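Local coordinates for protein regulator of polyketide synthase expression (Bifidobacterium adolescentis, PDB 3ONQ) that probably regulates transcription of polyketide synthase genes, binding DNA through a C-terminal helix-turn-helix domain of the PucR type, at residues S210-T215 and T225-L230; K76-R79 and H85-I88; L33-D38 and G135-L140; E164-R169 and D175-E180. All coordinates share one frame; numbering follows the deposited sequence. Where two conformers were deposited one is given.

Overall arrangement
Followed from the N terminus, the chain opens contact 3 at the end of helix 21-33 and closes it about a hundred residues later, on helix 132-149. Contact 2 is nested inside that long loop and joins helix 67-80 to strand 86-91, outermost in the sheet of this chain. Contact 4 comes next, a short closure between the consecutive helices 166-172 and 175-190, and it touches contact 3 where H138 stacks on Y176. Contact 1 closes last, within the helix-turn-helix unit, its centre about 26 Å from that of contact 4 and about 49 Å from that of contact 2. No two contacts cross. Contacts 2 and 3 lie in the alpha-beta part; contact 4 follows it toward the helical, probably DNA-binding end.

Contact 1: S210-T215 and T225-L230; sequences SSLENT and TVRYRL. With SO4 (sulfate ion), chain S.
L212 sets one methyl against V226 and the other against R227. The L212 and V226 side chains run past each other in opposite directions, bringing CD2 to 3.4 Å from V226 CG1, tight for two methyls, while CD1 sits over one face of the R227 guanidinium, toward its rim, 3.2 Å from NH2. V226 also meets T215, whose CG2 lies 3.7 Å from V226 CG1. T215 can offer that methyl because its chi1 of -59° turns OG1 back to the S211 carbonyl, which also accepts from T215 N. The pair of helices, 212-219 and 223-237, is a helix-turn-helix, the second probably the recognition helix. R229 leaves that helix as an extended arm and holds at its guanidinium edge a sulfate, probably from the crystallisation liquor, through NE to O4 (2.8 Å) and NH2 to O3 (2.7 Å), both bonds nearly straight; its NH1 hydrogen-bonds T201 OG1. A leucine in its place would probably leave the sulfate without its paired donors and T201 OG1 without this partner. The chemistry is thus divided: methyl packing, with no hydrogen bond across, joins the two helices, and an arginine pair of donors suits an anion, perhaps DNA phosphate.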
loop_
_atom_site.group_PDB
_atom_site.type_symbol
_atom_site.label_atom_id
_atom_site.label_comp_id
_atom_site.label_asym_id
_atom_site.label_seq_id
_atom_site.Cartn_x
_atom_site.Cartn_y
_atom_site.Cartn_z
ATOM N N SER B 210 19.224 23.743 25.543
ATOM C CA SER B 210 19.563 22.575 26.324
ATOM C C SER B 210 20.069 23.006 27.682
ATOM O O SER B 210 21.034 22.474 28.191
ATOM C CB SER B 210 20.620 21.745 25.606
ATOM O OG SER B 210 20.045 20.985 24.574
ATOM N N SER B 211 19.406 24.003 28.248
ATOM C CA SER B 211 19.715 24.487 29.590
ATOM C C SER B 211 18.629 24.084 30.571
ATOM O O SER B 211 17.466 24.463 30.398
ATOM C CB SER B 211 19.811 26.008 29.586
ATOM O OG SER B 211 19.721 26.493 30.915
ATOM N N LEU B 212 18.990 23.323 31.603
ATOM C CA LEU B 212 18.024 22.966 32.633
ATOM C C LEU B 212 17.425 24.207 33.268
ATOM O O LEU B 212 16.206 24.303 33.439
ATOM C CB LEU B 212 18.667 22.133 33.732
ATOM C CG LEU B 212 18.778 20.642 33.474
ATOM C CD1 LEU B 212 19.316 19.978 34.725
ATOM C CD2 LEU B 212 17.430 20.058 33.083
ATOM N N GLU B 213 18.289 25.146 33.635
ATOM C CA GLU B 213 17.845 26.336 34.354
ATOM C C GLU B 213 16.856 27.149 33.545
ATOM O O GLU B 213 15.819 27.554 34.067
ATOM C CB GLU B 213 19.026 27.220 34.776
ATOM C CG GLU B 213 19.753 26.699 35.996
ATOM C CD GLU B 213 18.805 26.460 37.159
ATOM O OE1 GLU B 213 18.936 25.403 37.815
ATOM O OE2 GLU B 213 17.929 27.324 37.406
ATOM N N ASN B 214 17.178 27.391 32.278
ATOM C CA ASN B 214 16.305 28.200 31.434
ATOM C C ASN B 214 14.986 27.502 31.169
ATOM O O ASN B 214 13.960 28.154 31.006
ATOM C CB ASN B 214 16.980 28.585 30.116
ATOM C CG ASN B 214 18.209 29.453 30.321
ATOM O OD1 ASN B 214 18.426 30.007 31.405
ATOM N ND2 ASN B 214 19.018 29.581 29.276
ATOM N N THR B 215 15.019 26.172 31.131
ATOM C CA THR B 215 13.812 25.391 30.894
ATOM C C THR B 215 12.926 25.482 32.138
ATOM O O THR B 215 11.753 25.825 32.037
ATOM C CB THR B 215 14.139 23.911 30.534
ATOM O OG1 THR B 215 14.958 23.867 29.358
ATOM C CG2 THR B 215 12.870 23.124 30.277
ATOM N N THR B 225 12.670 18.724 38.133
ATOM C CA THR B 225 11.483 18.257 37.447
ATOM C C THR B 225 11.755 18.147 35.946
ATOM O O THR B 225 11.352 17.168 35.299
ATOM C CB THR B 225 10.270 19.146 37.756
ATOM O OG1 THR B 225 9.909 18.953 39.127
ATOM C CG2 THR B 225 9.092 18.773 36.885
ATOM N N VAL B 226 12.456 19.136 35.403
ATOM C CA VAL B 226 12.880 19.068 34.012
ATOM C C VAL B 226 13.779 17.850 33.820
ATOM O O VAL B 226 13.617 17.094 32.860
ATOM C CB VAL B 226 13.655 20.318 33.590
ATOM C CG1 VAL B 226 14.174 20.157 32.153
ATOM C CG2 VAL B 226 12.779 21.560 33.716
ATOM N N ARG B 227 14.722 17.669 34.741
ATOM C CA ARG B 227 15.652 16.545 34.686
ATOM C C ARG B 227 14.887 15.234 34.604
ATOM O O ARG B 227 15.159 14.390 33.755
ATOM C CB ARG B 227 16.542 16.547 35.925
ATOM C CG ARG B 227 18.030 16.461 35.645
ATOM C CD ARG B 227 18.824 16.397 36.950
ATOM N NE ARG B 227 18.710 17.633 37.725
ATOM C CZ ARG B 227 19.647 18.577 37.775
ATOM N NH1 ARG B 227 19.454 19.672 38.501
ATOM N NH2 ARG B 227 20.782 18.427 37.103
ATOM N N TYR B 228 13.917 15.075 35.494
ATOM C CA TYR B 228 13.126 13.860 35.564
ATOM C C TYR B 228 12.354 13.622 34.262
ATOM O O TYR B 228 12.327 12.504 33.735
ATOM C CB TYR B 228 12.181 13.927 36.776
ATOM C CG TYR B 228 11.240 12.745 36.930
ATOM C CD1 TYR B 228 11.624 11.611 37.645
ATOM C CD2 TYR B 228 9.962 12.771 36.381
ATOM C CE1 TYR B 228 10.764 10.527 37.798
ATOM C CE2 TYR B 228 9.095 11.689 36.525
ATOM C CZ TYR B 228 9.501 10.573 37.233
ATOM O OH TYR B 228 8.644 9.505 37.380
ATOM N N ARG B 229 11.729 14.664 33.730
ATOM C CA ARG B 229 11.020 14.520 32.454
ATOM C C ARG B 229 11.913 14.139 31.273
ATOM O O ARG B 229 11.522 13.311 30.446
ATOM C CB ARG B 229 10.216 15.775 32.122
ATOM C CG ARG B 229 9.090 16.026 33.114
ATOM C CD ARG B 229 8.550 17.425 32.961
ATOM N NE ARG B 229 7.495 17.710 33.923
ATOM C CZ ARG B 229 6.864 18.878 34.006
ATOM N NH1 ARG B 229 7.186 19.876 33.178
ATOM N NH2 ARG B 229 5.905 19.043 34.910
ATOM N N LEU B 230 13.098 14.739 31.176
ATOM C CA LEU B 230 14.008 14.392 30.078
ATOM C C LEU B 230 14.427 12.928 30.165
ATOM O O LEU B 230 14.538 12.242 29.154
ATOM C CB LEU B 230 15.242 15.286 30.075
ATOM C CG LEU B 230 14.948 16.777 29.990
ATOM C CD1 LEU B 230 16.245 17.561 30.037
ATOM C CD2 LEU B 230 14.151 17.087 28.733
HETATM S S SO4 S . 5.620 15.553 36.267
HETATM O O1 SO4 S . 5.821 15.041 37.619
HETATM O O2 SO4 S . 4.642 14.725 35.560
HETATM O O3 SO4 S . 5.122 16.923 36.356
HETATM O O4 SO4 S . 6.891 15.517 35.548
#

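Contact 2: K76-R79 and H85-I88; sequences KAVR and HVVI
V78 and V86 bring helix 67-80 and the start of strand 86-91 together, their CA atoms 7.4 Å apart, a distance that leaves room for side chains but for no backbone pairing. Both point their CB atoms at the other segment, and the two valines cross obliquely. The closest approach is made by one methyl: V78 CG2 lies 4.1 Å from V86 CB, coming at the methine side with the two methyls flanking it. The V86 chi1 of 59° puts CG1 between the backbone N and the carbonyl carbon and CG2 anti to the N, which leaves the methine side turned to the helix. The other V78 methyl, CG1, stands 4.2 Å from the carbonyl O of H85, whose CB points away from the helix and whose ring meets that of W50. The helix links strand 55-61 to the parallel strand 86-91, with antiparallel strand 94-100 between them, which makes this a split beta-alpha-beta unit and a good example of how such a crossover is seated on its sheet. I88, next but one after V86, continues the seating against S71, I74 and R75. Across the two segments there is no hydrogen bond; the contact is almost wholly van der Waals, and rather loose. The directional bonds nearby are those of the strand pairing and of the R75 guanidinium to the V86 carbonyl; V78 and V86 add weak, non-directional packing.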
loop_
_atom_site.group_PDB
_atom_site.type_symbol
_atom_site.label_atom_id
_atom_site.label_comp_id
_atom_site.label_asym_id
_atom_site.label_seq_id
_atom_site.Cartn_x
_atom_site.Cartn_y
_atom_site.Cartn_z
ATOM N N LYS B 76 30.032 -18.158 2.241
ATOM C CA LYS B 76 30.580 -19.226 3.068
ATOM C C LYS B 76 30.101 -19.102 4.522
ATOM O O LYS B 76 29.758 -20.094 5.172
ATOM C CB LYS B 76 32.109 -19.223 3.015
ATOM C CG LYS B 76 32.740 -20.186 4.014
ATOM C CD LYS B 76 34.260 -20.081 4.047
ATOM C CE LYS B 76 34.851 -20.978 5.134
ATOM N NZ LYS B 76 34.489 -22.415 4.934
ATOM N N ALA B 77 30.081 -17.877 5.032
ATOM C CA ALA B 77 29.686 -17.656 6.412
ATOM C C ALA B 77 28.223 -18.042 6.606
ATOM O O ALA B 77 27.870 -18.693 7.587
ATOM C CB ALA B 77 29.930 -16.213 6.825
ATOM N N VAL B 78 27.374 -17.641 5.662
ATOM C CA VAL B 78 25.957 -17.985 5.713
ATOM C C VAL B 78 25.793 -19.509 5.666
ATOM O O VAL B 78 25.029 -20.084 6.442
ATOM C CB VAL B 78 25.174 -17.297 4.566
ATOM C CG1 VAL B 78 23.807 -17.955 4.339
ATOM C CG2 VAL B 78 25.027 -15.808 4.842
ATOM N N ARG B 79 26.523 -20.151 4.758
ATOM C CA ARG B 79 26.527 -21.607 4.652
ATOM C C ARG B 79 26.946 -22.255 5.979
ATOM O O ARG B 79 26.256 -23.139 6.500
ATOM C CB ARG B 79 27.469 -22.034 3.527
ATOM C CG ARG B 79 27.347 -23.486 3.097
ATOM C CD ARG B 79 27.386 -23.611 1.570
ATOM N NE ARG B 79 28.486 -22.853 0.962
ATOM C CZ ARG B 79 28.344 -21.976 -0.035
ATOM N NH1 ARG B 79 29.406 -21.340 -0.518
ATOM N NH2 ARG B 79 27.145 -21.731 -0.554
ATOM N N HIS B 85 20.292 -18.997 1.709
ATOM C CA HIS B 85 19.915 -17.873 0.860
ATOM C C HIS B 85 20.581 -16.599 1.332
ATOM O O HIS B 85 20.451 -16.219 2.498
ATOM C CB HIS B 85 18.402 -17.690 0.865
ATOM C CG HIS B 85 17.651 -18.947 0.563
ATOM N ND1 HIS B 85 17.812 -19.642 -0.616
ATOM C CD2 HIS B 85 16.743 -19.643 1.291
ATOM C CE1 HIS B 85 17.034 -20.709 -0.605
ATOM N NE2 HIS B 85 16.374 -20.732 0.539
ATOM N N VAL B 86 21.315 -15.960 0.427
ATOM C CA VAL B 86 21.772 -14.602 0.640
ATOM C C VAL B 86 21.856 -13.884 -0.714
ATOM O O VAL B 86 22.555 -14.326 -1.629
ATOM C CB VAL B 86 23.100 -14.554 1.442
ATOM C CG1 VAL B 86 24.183 -15.309 0.728
ATOM C CG2 VAL B 86 23.524 -13.105 1.706
ATOM N N VAL B 87 21.090 -12.804 -0.848
ATOM C CA VAL B 87 21.118 -11.973 -2.050
ATOM C C VAL B 87 22.163 -10.892 -1.883
ATOM O O VAL B 87 22.101 -10.095 -0.936
ATOM C CB VAL B 87 19.754 -11.319 -2.307
ATOM C CG1 VAL B 87 19.862 -10.264 -3.417
ATOM C CG2 VAL B 87 18.725 -12.399 -2.669
ATOM N N ILE B 88 23.126 -10.869 -2.799
ATOM C CA ILE B 88 24.249 -9.944 -2.708
ATOM C C ILE B 88 24.273 -9.039 -3.920
ATOM O O ILE B 88 24.042 -9.491 -5.039
ATOM C CB ILE B 88 25.580 -10.707 -2.614
ATOM C CG1 ILE B 88 25.558 -11.635 -1.395
ATOM C CG2 ILE B 88 26.770 -9.738 -2.565
ATOM C CD1 ILE B 88 26.874 -12.331 -1.125
#

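Contact 3: L33-D38 and G135-L140; sequences LTNMTD and GASHAL
S137 presses its hydroxyl against N35 without bonding to it: OG stops 3.5 Å from N35 CA, and the nearer polar atom of the asparagine, OD1, is 3.9 Å away. The hydroxyl is already engaged. With OG anti to the backbone N (chi1 179°), it hydrogen-bonds the carbonyl O of L32, in the last turn of helix 21-33. N35 N bonds that same carbonyl, and M36 N returns to C31 O, the paired bonds of a Schellman motif in which N35, at a phi of 68°, is the left-handed residue that ends the helix. The arrangement illustrates how a helix terminus can be docked through its own closing turn: it lies on helix 132-149, which in turn packs on strands 94-100 and 124-131 of the sheet through L140 and A139. Past the turn, T37 comes back toward that helix and sets CG2 3.6 Å from S137 CB, packing on the serine's methylene while N35 CA meets its oxygen. At the other end L33 first heads away, then brings CD1 round to L140, 3.7 Å from its carbonyl O and 4.0 Å from its CB. The L33 carbonyl itself accepts from R141 NH1.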
loop_
_atom_site.group_PDB
_atom_site.type_symbol
_atom_site.label_atom_id
_atom_site.label_comp_id
_atom_site.label_asym_id
_atom_site.label_seq_id
_atom_site.Cartn_x
_atom_site.Cartn_y
_atom_site.Cartn_z
ATOM N N LEU B 33 16.025 -2.794 -3.971
ATOM C CA LEU B 33 16.696 -1.542 -3.638
ATOM C C LEU B 33 15.893 -0.340 -4.147
ATOM O O LEU B 33 15.963 0.747 -3.568
ATOM C CB LEU B 33 18.118 -1.524 -4.213
ATOM C CG LEU B 33 19.134 -0.618 -3.528
ATOM C CD1 LEU B 33 19.093 -0.840 -2.024
ATOM C CD2 LEU B 33 20.530 -0.886 -4.077
ATOM N N THR B 34 15.127 -0.537 -5.222
ATOM C CA THR B 34 14.327 0.550 -5.796
ATOM C C THR B 34 12.869 0.544 -5.321
ATOM O O THR B 34 12.005 1.160 -5.938
ATOM C CB THR B 34 14.403 0.598 -7.359
ATOM O OG1 THR B 34 13.854 -0.596 -7.926
ATOM C CG2 THR B 34 15.848 0.768 -7.830
ATOM N N ASN B 35 12.618 -0.140 -4.207
ATOM C CA ASN B 35 11.300 -0.161 -3.562
ATOM C C ASN B 35 10.188 -0.870 -4.339
ATOM O O ASN B 35 9.011 -0.547 -4.182
ATOM C CB ASN B 35 10.837 1.254 -3.188
ATOM C CG ASN B 35 9.651 1.246 -2.232
ATOM O OD1 ASN B 35 9.556 0.395 -1.354
ATOM N ND2 ASN B 35 8.733 2.186 -2.418
HETATM N N MSE B 36 10.555 -1.840 -5.169
HETATM C CA MSE B 36 9.559 -2.620 -5.899
HETATM C C MSE B 36 9.255 -3.898 -5.111
HETATM O O MSE B 36 10.136 -4.733 -4.907
HETATM C CB MSE B 36 10.057 -2.932 -7.316
HETATM C CG MSE B 36 10.294 -1.684 -8.186
HETATM SE SE MSE B 36 11.441 -2.022 -9.754
HETATM C CE MSE B 36 10.295 -3.272 -10.719
ATOM N N THR B 37 8.054 -3.948 -4.519
ATOM C CA THR B 37 7.675 -5.035 -3.626
ATOM C C THR B 37 6.462 -5.853 -4.081
ATOM O O THR B 37 5.864 -6.577 -3.305
ATOM C CB THR B 37 7.466 -4.522 -2.208
ATOM O OG1 THR B 37 6.413 -3.564 -2.208
ATOM C CG2 THR B 37 8.727 -3.866 -1.720
ATOM N N ASP B 38 6.118 -5.732 -5.349
ATOM C CA ASP B 38 4.936 -6.373 -5.897
ATOM C C ASP B 38 5.135 -7.855 -6.181
ATOM O O ASP B 38 6.191 -8.414 -5.935
ATOM C CB ASP B 38 4.449 -5.635 -7.138
ATOM C CG ASP B 38 5.408 -5.739 -8.283
ATOM O OD1 ASP B 38 6.068 -4.739 -8.592
ATOM O OD2 ASP B 38 5.506 -6.822 -8.878
ATOM N N GLY B 135 9.856 -6.459 3.670
ATOM C CA GLY B 135 10.894 -6.308 4.678
ATOM C C GLY B 135 12.278 -6.343 4.056
ATOM O O GLY B 135 13.151 -5.556 4.409
ATOM N N ALA B 136 12.473 -7.265 3.121
ATOM C CA ALA B 136 13.711 -7.342 2.361
ATOM C C ALA B 136 14.025 -5.994 1.715
ATOM O O ALA B 136 15.152 -5.495 1.808
ATOM C CB ALA B 136 13.609 -8.441 1.299
ATOM N N SER B 137 13.031 -5.393 1.067
ATOM C CA SER B 137 13.243 -4.089 0.426
ATOM C C SER B 137 13.584 -3.030 1.480
ATOM O O SER B 137 14.483 -2.214 1.291
ATOM C CB SER B 137 12.000 -3.662 -0.350
ATOM O OG SER B 137 12.193 -2.392 -0.960
ATOM N N HIS B 138 12.854 -3.059 2.589
ATOM C CA HIS B 138 13.124 -2.183 3.722
ATOM C C HIS B 138 14.557 -2.350 4.256
ATOM O O HIS B 138 15.269 -1.366 4.466
ATOM C CB HIS B 138 12.109 -2.461 4.846
ATOM C CG HIS B 138 12.144 -1.455 5.951
ATOM N ND1 HIS B 138 11.188 -1.396 6.943
ATOM C CD2 HIS B 138 13.027 -0.457 6.224
ATOM C CE1 HIS B 138 11.472 -0.407 7.771
ATOM N NE2 HIS B 138 12.584 0.178 7.356
ATOM N N ALA B 139 14.971 -3.592 4.489
ATOM C CA ALA B 139 16.306 -3.878 5.014
ATOM C C ALA B 139 17.396 -3.355 4.085
ATOM O O ALA B 139 18.358 -2.720 4.519
ATOM C CB ALA B 139 16.486 -5.395 5.253
ATOM N N LEU B 140 17.260 -3.628 2.797
ATOM C CA LEU B 140 18.253 -3.150 1.844
ATOM C C LEU B 140 18.290 -1.616 1.740
ATOM O O LEU B 140 19.358 -1.019 1.643
ATOM C CB LEU B 140 18.038 -3.789 0.476
ATOM C CG LEU B 140 18.461 -5.264 0.432
ATOM C CD1 LEU B 140 17.978 -5.964 -0.852
ATOM C CD2 LEU B 140 19.967 -5.354 0.536
#

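Contact 4: E164-R169 and D175-E180; sequences ELLPER and DYAREE
R169 and A177 meet with the methyl over the flat of the arginine: A177 CB stands on one face of the guanidinium, 4.0 Å from NE, and also lies 3.6 Å from R169 CB lower down. The arginine curls about the alanine because its chain bends at chi3 (51°). At the guanidinium edge, NH2 approaches Y176 CB at 3.9 Å; the ring of Y176 leads off, its plane 55° from that of the guanidinium, to stack on H138. L166 crosses E180 at about a right angle, CD2 lying 3.7 Å from OE1, and its carbonyl O touches A177 CB. The small alanine lets consecutive helices 166-172 and 175-190 approach to 5.2 Å between L166 CA and A177 CA, a local example of close packing at an alanine. R169 NE makes a salt bridge with D174, in the turn between the helices, while R169 and E180 face each other through water: one bridges NH2 to OE2, another NH1 to OE1. A methionine in place of R169 would probably leave D174 without its salt-bridge mate and cut both water links to E180. With their nearest charged atoms, R169 NH2 and E180 OE2, 4.7 Å apart, the opposite charges are likely to steady each other through the waters, so the helix pair combines a mostly van der Waals seat with a hydrated ionic border.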
loop_
_atom_site.group_PDB
_atom_site.type_symbol
_atom_site.label_atom_id
_atom_site.label_comp_id
_atom_site.label_asym_id
_atom_site.label_seq_id
_atom_site.Cartn_x
_atom_site.Cartn_y
_atom_site.Cartn_z
ATOM N N GLU B 164 20.442 4.651 14.149
ATOM C CA GLU B 164 21.560 5.542 14.444
ATOM C C GLU B 164 21.638 6.790 13.564
ATOM O O GLU B 164 22.114 7.815 14.003
ATOM C CB GLU B 164 22.881 4.789 14.366
ATOM C CG GLU B 164 23.359 4.242 15.678
ATOM C CD GLU B 164 24.749 3.659 15.589
ATOM O OE1 GLU B 164 24.867 2.496 15.191
ATOM O OE2 GLU B 164 25.723 4.368 15.915
ATOM N N LEU B 165 21.221 6.679 12.312
ATOM C CA LEU B 165 21.316 7.777 11.352
ATOM C C LEU B 165 20.006 8.411 10.853
ATOM O O LEU B 165 19.936 8.858 9.724
ATOM C CB LEU B 165 22.184 7.354 10.175
ATOM C CG LEU B 165 23.653 7.276 10.565
ATOM C CD1 LEU B 165 24.359 6.217 9.795
ATOM C CD2 LEU B 165 24.314 8.612 10.377
ATOM N N LEU B 166 18.968 8.417 11.677
ATOM C CA LEU B 166 17.645 8.858 11.229
ATOM C C LEU B 166 17.632 10.231 10.554
ATOM O O LEU B 166 17.140 10.373 9.432
ATOM C CB LEU B 166 16.628 8.818 12.379
ATOM C CG LEU B 166 16.151 7.426 12.775
ATOM C CD1 LEU B 166 15.097 7.487 13.867
ATOM C CD2 LEU B 166 15.593 6.745 11.546
ATOM N N PRO B 167 18.160 11.254 11.239
ATOM C CA PRO B 167 18.023 12.572 10.607
ATOM C C PRO B 167 18.789 12.691 9.285
ATOM O O PRO B 167 18.246 13.227 8.312
ATOM C CB PRO B 167 18.543 13.558 11.676
ATOM C CG PRO B 167 19.190 12.721 12.749
ATOM C CD PRO B 167 18.747 11.297 12.590
ATOM N N GLU B 168 20.022 12.203 9.238
ATOM C CA GLU B 168 20.782 12.264 7.993
ATOM C C GLU B 168 20.077 11.467 6.879
ATOM O O GLU B 168 20.037 11.896 5.718
ATOM C CB GLU B 168 22.211 11.761 8.203
ATOM C CG GLU B 168 23.041 12.637 9.125
ATOM C CD GLU B 168 22.731 12.432 10.605
ATOM O OE1 GLU B 168 21.996 11.486 10.966
ATOM O OE2 GLU B 168 23.244 13.225 11.407
ATOM N N ARG B 169 19.510 10.318 7.240
ATOM C CA ARG B 169 18.743 9.533 6.280
ATOM C C ARG B 169 17.537 10.316 5.798
ATOM O O ARG B 169 17.246 10.350 4.602
ATOM C CB ARG B 169 18.302 8.197 6.889
ATOM C CG ARG B 169 19.448 7.194 7.028
ATOM C CD ARG B 169 19.041 6.009 7.899
ATOM N NE ARG B 169 17.777 5.426 7.445
ATOM C CZ ARG B 169 17.076 4.541 8.145
ATOM N NH1 ARG B 169 17.539 4.112 9.320
ATOM N NH2 ARG B 169 15.923 4.071 7.671
ATOM N N ASP B 175 12.160 7.839 3.127
ATOM C CA ASP B 175 10.823 7.818 3.721
ATOM C C ASP B 175 10.735 6.977 4.994
ATOM O O ASP B 175 9.983 7.301 5.916
ATOM C CB ASP B 175 9.790 7.329 2.695
ATOM C CG ASP B 175 9.276 8.447 1.816
ATOM O OD1 ASP B 175 9.110 8.228 0.598
ATOM O OD2 ASP B 175 9.046 9.553 2.351
ATOM N N TYR B 176 11.493 5.889 5.040
ATOM C CA TYR B 176 11.511 5.043 6.238
ATOM C C TYR B 176 12.002 5.871 7.440
ATOM O O TYR B 176 11.470 5.751 8.545
ATOM C CB TYR B 176 12.393 3.804 6.058
ATOM C CG TYR B 176 11.810 2.736 5.154
ATOM C CD1 TYR B 176 10.671 2.037 5.518
ATOM C CD2 TYR B 176 12.413 2.422 3.945
ATOM C CE1 TYR B 176 10.143 1.050 4.693
ATOM C CE2 TYR B 176 11.894 1.449 3.107
ATOM C CZ TYR B 176 10.763 0.762 3.488
ATOM O OH TYR B 176 10.258 -0.215 2.659
ATOM N N ALA B 177 13.016 6.709 7.228
ATOM C CA ALA B 177 13.556 7.507 8.333
ATOM C C ALA B 177 12.577 8.602 8.741
ATOM O O ALA B 177 12.407 8.864 9.924
ATOM C CB ALA B 177 14.904 8.100 7.975
ATOM N N ARG B 178 11.935 9.251 7.769
ATOM C CA ARG B 178 10.952 10.263 8.119
ATOM C C ARG B 178 9.864 9.630 8.968
ATOM O O ARG B 178 9.420 10.201 9.956
ATOM C CB ARG B 178 10.301 10.867 6.879
ATOM C CG ARG B 178 11.190 11.774 6.059
ATOM C CD ARG B 178 10.452 12.181 4.790
ATOM N NE ARG B 178 11.296 12.947 3.886
ATOM C CZ ARG B 178 11.305 12.827 2.565
ATOM N NH1 ARG B 178 10.513 11.950 1.951
ATOM N NH2 ARG B 178 12.109 13.598 1.856
ATOM N N GLU B 179 9.415 8.454 8.558
ATOM C CA GLU B 179 8.281 7.828 9.214
ATOM C C GLU B 179 8.655 7.431 10.636
ATOM O O GLU B 179 7.887 7.679 11.568
ATOM C CB GLU B 179 7.787 6.614 8.422
ATOM C CG GLU B 179 6.555 5.948 9.030
ATOM C CD GLU B 179 5.291 6.784 8.852
ATOM O OE1 GLU B 179 5.329 7.809 8.125
ATOM O OE2 GLU B 179 4.258 6.411 9.445
ATOM N N GLU B 180 9.832 6.834 10.816
ATOM C CA GLU B 180 10.291 6.487 12.164
ATOM C C GLU B 180 10.410 7.706 13.091
ATOM O O GLU B 180 10.002 7.650 14.249
ATOM C CB GLU B 180 11.622 5.732 12.135
ATOM C CG GLU B 180 11.509 4.305 11.596
ATOM C CD GLU B 180 12.801 3.519 11.772
ATOM O OE1 GLU B 180 13.607 3.874 12.670
ATOM O OE2 GLU B 180 13.013 2.552 11.010
HETATM O O HOH W 1 14.208 2.018 8.654
HETATM O O HOH W 2 15.973 2.972 11.710
#